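Local coordinates for DNA repair and telomere maintenance protein nbs1 (PDB 3HUF) that recognises phosphorylated partners such as Ctp1 through FHA and BRCT domains and works within the MRN complex in DNA double-strand break repair, at residues Asp178-Leu181 and Gln182-Ser185; Lys206-Ile209 and Lys210-Gln214; Ser30-Ser33 and Ser34-Gln37. All blocks are in the same frame, centred on the assembly; numbering follows the deposited sequence.

Contact 1. Residues Asp178-Leu181 and Gln182-Ser185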
loop_
_atom_site.group_PDB
_atom_site.type_symbol
_atom_site.label_atom_id
_atom_site.label_comp_id
_atom_site.label_asym_id
_atom_site.label_seq_id
_atom_site.Cartn_x
_atom_site.Cartn_y
_atom_site.Cartn_z
ATOM N N ASP A 178 -4.702 -3.373 -13.912
ATOM C CA ASP A 178 -4.410 -4.705 -14.429
ATOM C C ASP A 178 -2.996 -4.886 -14.983
ATOM O O ASP A 178 -2.343 -5.890 -14.708
ATOM C CB ASP A 178 -5.410 -4.941 -15.574
ATOM C CG ASP A 178 -5.691 -6.386 -15.810
ATOM O OD1 ASP A 178 -6.593 -6.913 -15.120
ATOM O OD2 ASP A 178 -5.037 -6.980 -16.705
ATOM N N SER A 179 -2.532 -3.930 -15.787
ATOM C CA SER A 179 -1.210 -4.024 -16.427
ATOM C C SER A 179 -0.065 -4.079 -15.399
ATOM O O SER A 179 0.913 -4.797 -15.596
ATOM C CB SER A 179 -0.997 -2.881 -17.442
ATOM O OG SER A 179 -0.829 -1.628 -16.783
ATOM N N TYR A 180 -0.188 -3.338 -14.304
ATOM C CA TYR A 180 0.786 -3.431 -13.231
ATOM C C TYR A 180 0.684 -4.774 -12.492
ATOM O O TYR A 180 1.703 -5.364 -12.104
ATOM C CB TYR A 180 0.657 -2.267 -12.250
ATOM C CG TYR A 180 1.634 -2.345 -11.092
ATOM C CD1 TYR A 180 2.991 -2.044 -11.267
ATOM C CD2 TYR A 180 1.208 -2.747 -9.836
ATOM C CE1 TYR A 180 3.886 -2.127 -10.195
ATOM C CE2 TYR A 180 2.084 -2.834 -8.761
ATOM C CZ TYR A 180 3.424 -2.517 -8.945
ATOM O OH TYR A 180 4.270 -2.620 -7.861
ATOM N N LEU A 181 -0.537 -5.267 -12.305
ATOM C CA LEU A 181 -0.730 -6.569 -11.677
ATOM C C LEU A 181 -0.074 -7.668 -12.510
ATOM O O LEU A 181 0.573 -8.557 -11.964
ATOM C CB LEU A 181 -2.216 -6.858 -11.459
ATOM C CG LEU A 181 -2.958 -5.894 -10.531
ATOM C CD1 LEU A 181 -4.443 -6.218 -10.494
ATOM C CD2 LEU A 181 -2.375 -5.894 -9.106
ATOM N N GLN A 182 -0.218 -7.587 -13.829
ATOM C CA GLN A 182 0.432 -8.529 -14.737
ATOM C C GLN A 182 1.959 -8.534 -14.541
ATOM O O GLN A 182 2.582 -9.594 -14.517
ATOM C CB GLN A 182 0.044 -8.226 -16.195
ATOM C CG GLN A 182 -1.419 -8.560 -16.499
ATOM C CD GLN A 182 -1.839 -8.157 -17.900
ATOM O OE1 GLN A 182 -1.011 -7.720 -18.705
ATOM N NE2 GLN A 182 -3.132 -8.306 -18.206
ATOM N N TYR A 183 2.533 -7.341 -14.385
ATOM C CA TYR A 183 3.923 -7.184 -13.994
ATOM C C TYR A 183 4.233 -7.902 -12.679
ATOM O O TYR A 183 5.164 -8.696 -12.630
ATOM C CB TYR A 183 4.288 -5.702 -13.917
ATOM C CG TYR A 183 5.624 -5.390 -13.276
ATOM C CD1 TYR A 183 6.813 -5.836 -13.840
ATOM C CD2 TYR A 183 5.701 -4.614 -12.117
ATOM C CE1 TYR A 183 8.049 -5.542 -13.247
ATOM C CE2 TYR A 183 6.928 -4.313 -11.523
ATOM C CZ TYR A 183 8.093 -4.774 -12.098
ATOM O OH TYR A 183 9.317 -4.482 -11.523
ATOM N N LEU A 184 3.464 -7.656 -11.621
ATOM C CA LEU A 184 3.692 -8.383 -10.353
ATOM C C LEU A 184 3.640 -9.914 -10.461
ATOM O O LEU A 184 4.330 -10.621 -9.723
ATOM C CB LEU A 184 2.733 -7.920 -9.266
ATOM C CG LEU A 184 2.882 -6.485 -8.768
ATOM C CD1 LEU A 184 1.913 -6.227 -7.632
ATOM C CD2 LEU A 184 4.319 -6.200 -8.331
ATOM N N SER A 185 2.854 -10.436 -11.398
ATOM C CA SER A 185 2.735 -11.887 -11.546
ATOM C C SER A 185 4.036 -12.500 -12.106
ATOM O O SER A 185 4.199 -13.722 -12.133
ATOM C CB SER A 185 1.515 -12.259 -12.402
ATOM O OG SER A 185 1.753 -12.020 -13.778
#
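Tyr-180 meets two residues of the following turn, Tyr-183 and Leu-184, on the short helix 178-184, which comes straight after strand 174-176 at an edge of the parallel sheet of the first BRCT domain. The two tyrosine rings slant across each other, planes 49° apart and centroids 5.7 Å apart. Tyr-180 CE1 comes up to the edge of the Tyr-183 ring, 3.6 Å from Tyr-183 CD2. The spacing of three residues, a little under one turn, brings the two tyrosines near each other, and CG anti to the backbone N in both (chi1 179° for Tyr-180) carries the rings together. On the other flank of the Tyr-180 ring, Leu-184 lays its two methyls along the outer half: CD1 sits 3.6 Å from Tyr-180 CE2, while CD2 lies beside the hydroxyl. That hydroxyl bonds the carbonyl of Leu-197, and Asp-200, Ala-201 and Cys-204 of helix 198-209 touch the same side chain, so the tyrosine ties the two helices together. Leu-181 and Leu-184 turn to helix 123-134, against Trp-129 and Leu-133 respectively. Backbone N atoms of Gln-182, Tyr-183, Leu-184 and Ser-185 each bond the carbonyl four residues earlier, the one from Leu-184 N to Tyr-180 O measuring 2.9 Å. At the exposed side Gln-182, extended beyond CG, brings NE2 to 2.8 Å from Asp-178 OD2, with amide and carboxylate planes 82° apart. Ser-185 OG donates to Gln-182 O, three residues back, at 2.7 Å.

Contact 2. Residues Lys206-Ile209 and Lys210-Gln214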
loop_
_atom_site.group_PDB
_atom_site.type_symbol
_atom_site.label_atom_id
_atom_site.label_comp_id
_atom_site.label_asym_id
_atom_site.label_seq_id
_atom_site.Cartn_x
_atom_site.Cartn_y
_atom_site.Cartn_z
ATOM N N LYS A 206 0.798 7.566 -13.295
ATOM C CA LYS A 206 0.976 8.758 -14.095
ATOM C C LYS A 206 0.430 8.586 -15.517
ATOM O O LYS A 206 -0.094 9.528 -16.092
ATOM C CB LYS A 206 2.448 9.183 -14.130
ATOM C CG LYS A 206 2.941 9.675 -12.772
ATOM C CD LYS A 206 4.360 10.283 -12.832
ATOM C CE LYS A 206 5.053 10.188 -11.440
ATOM N NZ LYS A 206 6.285 11.044 -11.344
ATOM N N ASN A 207 0.546 7.378 -16.064
ATOM C CA ASN A 207 0.070 7.135 -17.424
ATOM C C ASN A 207 -1.458 7.041 -17.431
ATOM O O ASN A 207 -2.100 7.590 -18.325
ATOM C CB ASN A 207 0.745 5.889 -18.031
ATOM C CG ASN A 207 0.594 5.817 -19.525
ATOM O OD1 ASN A 207 1.128 6.663 -20.276
ATOM N ND2 ASN A 207 -0.129 4.793 -19.990
ATOM N N ILE A 208 -2.030 6.396 -16.403
ATOM C CA ILE A 208 -3.492 6.267 -16.273
ATOM C C ILE A 208 -4.235 7.605 -16.374
ATOM O O ILE A 208 -5.180 7.747 -17.184
ATOM C CB ILE A 208 -3.927 5.529 -14.961
ATOM C CG1 ILE A 208 -3.629 4.033 -15.049
ATOM C CG2 ILE A 208 -5.401 5.744 -14.682
ATOM C CD1 ILE A 208 -3.781 3.292 -13.692
ATOM N N ILE A 209 -3.787 8.590 -15.596
ATOM C CA ILE A 209 -4.472 9.883 -15.523
ATOM C C ILE A 209 -4.227 10.797 -16.732
ATOM O O ILE A 209 -4.994 11.742 -16.948
ATOM C CB ILE A 209 -4.167 10.637 -14.193
ATOM C CG1 ILE A 209 -2.707 11.110 -14.151
ATOM C CG2 ILE A 209 -4.502 9.754 -12.962
ATOM C CD1 ILE A 209 -2.386 11.997 -12.964
ATOM N N LYS A 210 -3.179 10.527 -17.515
ATOM C CA LYS A 210 -2.915 11.263 -18.778
ATOM C C LYS A 210 -4.079 11.111 -19.751
ATOM O O LYS A 210 -4.635 10.023 -19.874
ATOM C CB LYS A 210 -1.688 10.671 -19.471
ATOM C CG LYS A 210 -0.573 11.616 -19.776
ATOM C CD LYS A 210 0.650 11.247 -18.941
ATOM C CE LYS A 210 1.925 11.769 -19.594
ATOM N NZ LYS A 210 3.072 10.840 -19.429
ATOM N N ASN A 211 -4.435 12.190 -20.450
ATOM C CA ASN A 211 -5.533 12.206 -21.441
ATOM C C ASN A 211 -6.828 11.530 -20.951
ATOM O O ASN A 211 -7.550 10.902 -21.727
ATOM C CB ASN A 211 -5.103 11.577 -22.785
ATOM C CG ASN A 211 -3.765 12.099 -23.296
ATOM O OD1 ASN A 211 -3.343 13.207 -22.958
ATOM N ND2 ASN A 211 -3.090 11.290 -24.122
ATOM N N ASN A 212 -7.099 11.645 -19.656
ATOM C CA ASN A 212 -8.204 10.924 -19.038
ATOM C C ASN A 212 -9.233 11.906 -18.467
ATOM O O ASN A 212 -8.941 12.596 -17.492
ATOM C CB ASN A 212 -7.651 9.998 -17.950
ATOM C CG ASN A 212 -8.624 8.899 -17.561
ATOM O OD1 ASN A 212 -9.838 9.089 -17.583
ATOM N ND2 ASN A 212 -8.089 7.740 -17.187
ATOM N N ASP A 213 -10.425 11.967 -19.074
ATOM C CA ASP A 213 -11.473 12.900 -18.633
ATOM C C ASP A 213 -12.199 12.504 -17.333
ATOM O O ASP A 213 -13.236 13.078 -16.983
ATOM C CB ASP A 213 -12.479 13.200 -19.765
ATOM C CG ASP A 213 -13.479 12.056 -20.021
ATOM O OD1 ASP A 213 -13.356 10.941 -19.459
ATOM O OD2 ASP A 213 -14.409 12.285 -20.825
ATOM N N GLN A 214 -11.667 11.518 -16.632
ATOM C CA GLN A 214 -12.223 11.123 -15.358
ATOM C C GLN A 214 -11.324 11.639 -14.230
ATOM O O GLN A 214 -11.676 11.551 -13.055
ATOM C CB GLN A 214 -12.372 9.595 -15.292
ATOM C CG GLN A 214 -13.405 9.021 -16.277
ATOM C CD GLN A 214 -14.829 9.469 -15.957
ATOM O OE1 GLN A 214 -15.323 9.253 -14.848
ATOM N NE2 GLN A 214 -15.490 10.100 -16.930
#
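Asn-212 ND2 donates to Ile-208 O at 2.9 Å, in a nearly straight bond (170° at the hydrogen) that fastens the loop 210-214 to the C-terminal part of helix 198-209. The carbonyl oxygen lies in the amide plane of Asn-212, yet the amide nitrogen stands well above the carbonyl plane of Ile-208 and does not follow a lone pair. ND2 also bonds Gln-156 OE1, while the other end of the same amide, OD1, accepts from Gln-214 N at 3.2 Å and closes an Asx turn. Gln-214 in turn accepts from Ile-161 N with OE1 and from Trp-298 NE1 with its carbonyl. The loop after helix 198-209 is thus bonded both to Gln-156, in the first BRCT region, and to Trp-298, in the second. The Asn-212 side chain gets to Ile-208 because CG is anti to the backbone N (chi1 -161°), which lays it alongside that residue, both pointing the same way. With an alanine here, Ile-208 O, Gln-156 and Gln-214 N would probably be left without the partner they share, and the loop less firmly tied to the helix. The backbone bonds around it are weak: Lys-210 N reaches Asn-207 O at 3.2 Å, and Asn-212 N reaches Ile-209 O at 3.4 Å. Packing is modest. Asn-212 CB rests 3.3 Å from Ile-209 O, and the bent Lys-210 chain passes back over the turn, its CD 3.4 Å from Lys-206 O. Ile-208 touches Met-153 and Asp-177, and Ile-209 touches Phe-215. At this surface turn one amide joins helix, neighbouring loop and its own chain through its donor and acceptor ends, a use that depends on having NH2 and C=O in one side chain.

Contact 3. Residues Ser30-Ser33 and Ser34-Gln37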
loop_
_atom_site.group_PDB
_atom_site.type_symbol
_atom_site.label_atom_id
_atom_site.label_comp_id
_atom_site.label_asym_id
_atom_site.label_seq_id
_atom_site.Cartn_x
_atom_site.Cartn_y
_atom_site.Cartn_z
ATOM N N SER A 30 24.387 -20.662 -2.307
ATOM C CA SER A 30 24.333 -19.722 -3.428
ATOM C C SER A 30 22.996 -19.003 -3.534
ATOM O O SER A 30 21.940 -19.608 -3.361
ATOM C CB SER A 30 24.770 -20.356 -4.767
ATOM O OG SER A 30 23.974 -21.471 -5.127
ATOM N N ASP A 31 23.064 -17.704 -3.816
ATOM C CA ASP A 31 21.891 -16.840 -3.905
ATOM C C ASP A 31 20.885 -17.293 -4.946
ATOM O O ASP A 31 21.036 -17.016 -6.139
ATOM C CB ASP A 31 22.317 -15.411 -4.228
ATOM C CG ASP A 31 23.185 -14.819 -3.161
ATOM O OD1 ASP A 31 22.715 -14.713 -2.015
ATOM O OD2 ASP A 31 24.334 -14.452 -3.475
ATOM N N ASP A 32 19.857 -17.997 -4.491
ATOM C CA ASP A 32 18.726 -18.299 -5.357
ATOM C C ASP A 32 17.434 -18.015 -4.630
ATOM O O ASP A 32 17.441 -17.494 -3.510
ATOM C CB ASP A 32 18.787 -19.731 -5.935
ATOM C CG ASP A 32 18.895 -20.812 -4.872
ATOM O OD1 ASP A 32 18.375 -20.632 -3.754
ATOM O OD2 ASP A 32 19.493 -21.873 -5.175
ATOM N N SER A 33 16.326 -18.375 -5.260
ATOM C CA SER A 33 15.010 -18.072 -4.723
ATOM C C SER A 33 14.793 -18.589 -3.296
ATOM O O SER A 33 13.813 -18.205 -2.650
ATOM C CB SER A 33 13.936 -18.662 -5.624
ATOM O OG SER A 33 13.718 -20.022 -5.285
ATOM N N SER A 34 15.673 -19.451 -2.795
ATOM C CA SER A 34 15.476 -19.966 -1.433
ATOM C C SER A 34 16.732 -20.014 -0.563
ATOM O O SER A 34 16.725 -20.621 0.505
ATOM C CB SER A 34 14.739 -21.316 -1.439
ATOM O OG SER A 34 15.593 -22.355 -1.862
ATOM N N HIS A 35 17.791 -19.340 -1.007
ATOM C CA HIS A 35 19.058 -19.288 -0.275
ATOM C C HIS A 35 19.666 -17.895 -0.338
ATOM O O HIS A 35 19.544 -17.179 -1.357
ATOM C CB HIS A 35 20.081 -20.275 -0.844
ATOM C CG HIS A 35 19.655 -21.712 -0.800
ATOM N ND1 HIS A 35 18.854 -22.281 -1.767
ATOM C CD2 HIS A 35 19.945 -22.702 0.077
ATOM C CE1 HIS A 35 18.640 -23.548 -1.468
ATOM N NE2 HIS A 35 19.294 -23.830 -0.355
ATOM N N ILE A 36 20.363 -17.527 0.731
ATOM C CA ILE A 36 21.009 -16.226 0.825
ATOM C C ILE A 36 22.429 -16.444 1.328
ATOM O O ILE A 36 22.641 -16.907 2.458
ATOM C CB ILE A 36 20.233 -15.262 1.803
ATOM C CG1 ILE A 36 18.754 -15.127 1.401
ATOM C CG2 ILE A 36 20.875 -13.886 1.864
ATOM C CD1 ILE A 36 17.878 -14.515 2.478
ATOM N N GLN A 37 23.402 -16.116 0.481
ATOM C CA GLN A 37 24.805 -16.185 0.843
ATOM C C GLN A 37 25.266 -14.937 1.589
ATOM O O GLN A 37 25.078 -13.802 1.124
ATOM C CB GLN A 37 25.695 -16.374 -0.391
ATOM C CG GLN A 37 27.157 -16.583 -0.018
ATOM C CD GLN A 37 28.050 -16.939 -1.205
ATOM O OE1 GLN A 37 27.958 -16.347 -2.282
ATOM N NE2 GLN A 37 28.917 -17.909 -1.003
HETATM O O HOH W 1 24.391 -12.599 -1.146
#
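Asp-32 and His-35 lie side by side at the beta-turn that leads into strand 35-37, the edge strand of a sheet in the FHA domain, and form a His-carboxylate hydrogen bond. From its CB, Asp-32 carries CG between the backbone N and the carbonyl carbon (chi1 56°), which directs the carboxylate to the turn and sets it beside the imidazole, the two pointing the same way with planes 65° apart. CG itself lies 3.4 Å from His-35 ND1. At the tip OD1 does most of the work: its syn lone pair accepts from His-35 ND1 at 2.6 Å, the oxygen sitting at the ring edge, in plane. On its anti side OD1 also takes the backbone N of Ser-34 at 3.1 Å, 30° out of the carboxylate plane, which makes an Asx turn. OD2 is 3.5 Å from His-35 ND1. The main chain closes the beta-turn with His-35 N to Asp-32 O at 3.1 Å. One residue earlier, Asp-31 OD1 accepts from Gln-37 N at 2.9 Å, from above the carboxylate plane, and Lys-12 salt-bridges the second oxygen, OD2. Arg-16 bonds the carbonyls of Asp-32 and His-35, and strand 21-26 pairs with strand 35-37. The short bond from His-35 ND1 probably holds the ring's rotation, and the adjacent carboxylate is likely to favour a protonated, positively charged imidazole.

How the contacts relate
Along the chain contact 3 comes first, in the FHA domain, followed by contact 1 in the first BRCT domain and then contact 2. Contacts 1 and 2 lie on successive helices, 178-184 and 198-209, with centres 18 Å apart and nearest atoms about 7 Å apart; the side chain of Tyr-180 in contact 1 packs on helix 198-209, whose C-terminal part carries contact 2. Contact 3 stands about 25 Å from contact 1 and 41 Å from contact 2, centre to centre. The loop of contact 2 goes on to helix 219-222 and leads toward the second BRCT domain, so the three sites run along this FHA-BRCT-BRCT fragment, which binds phosphorylated proteins.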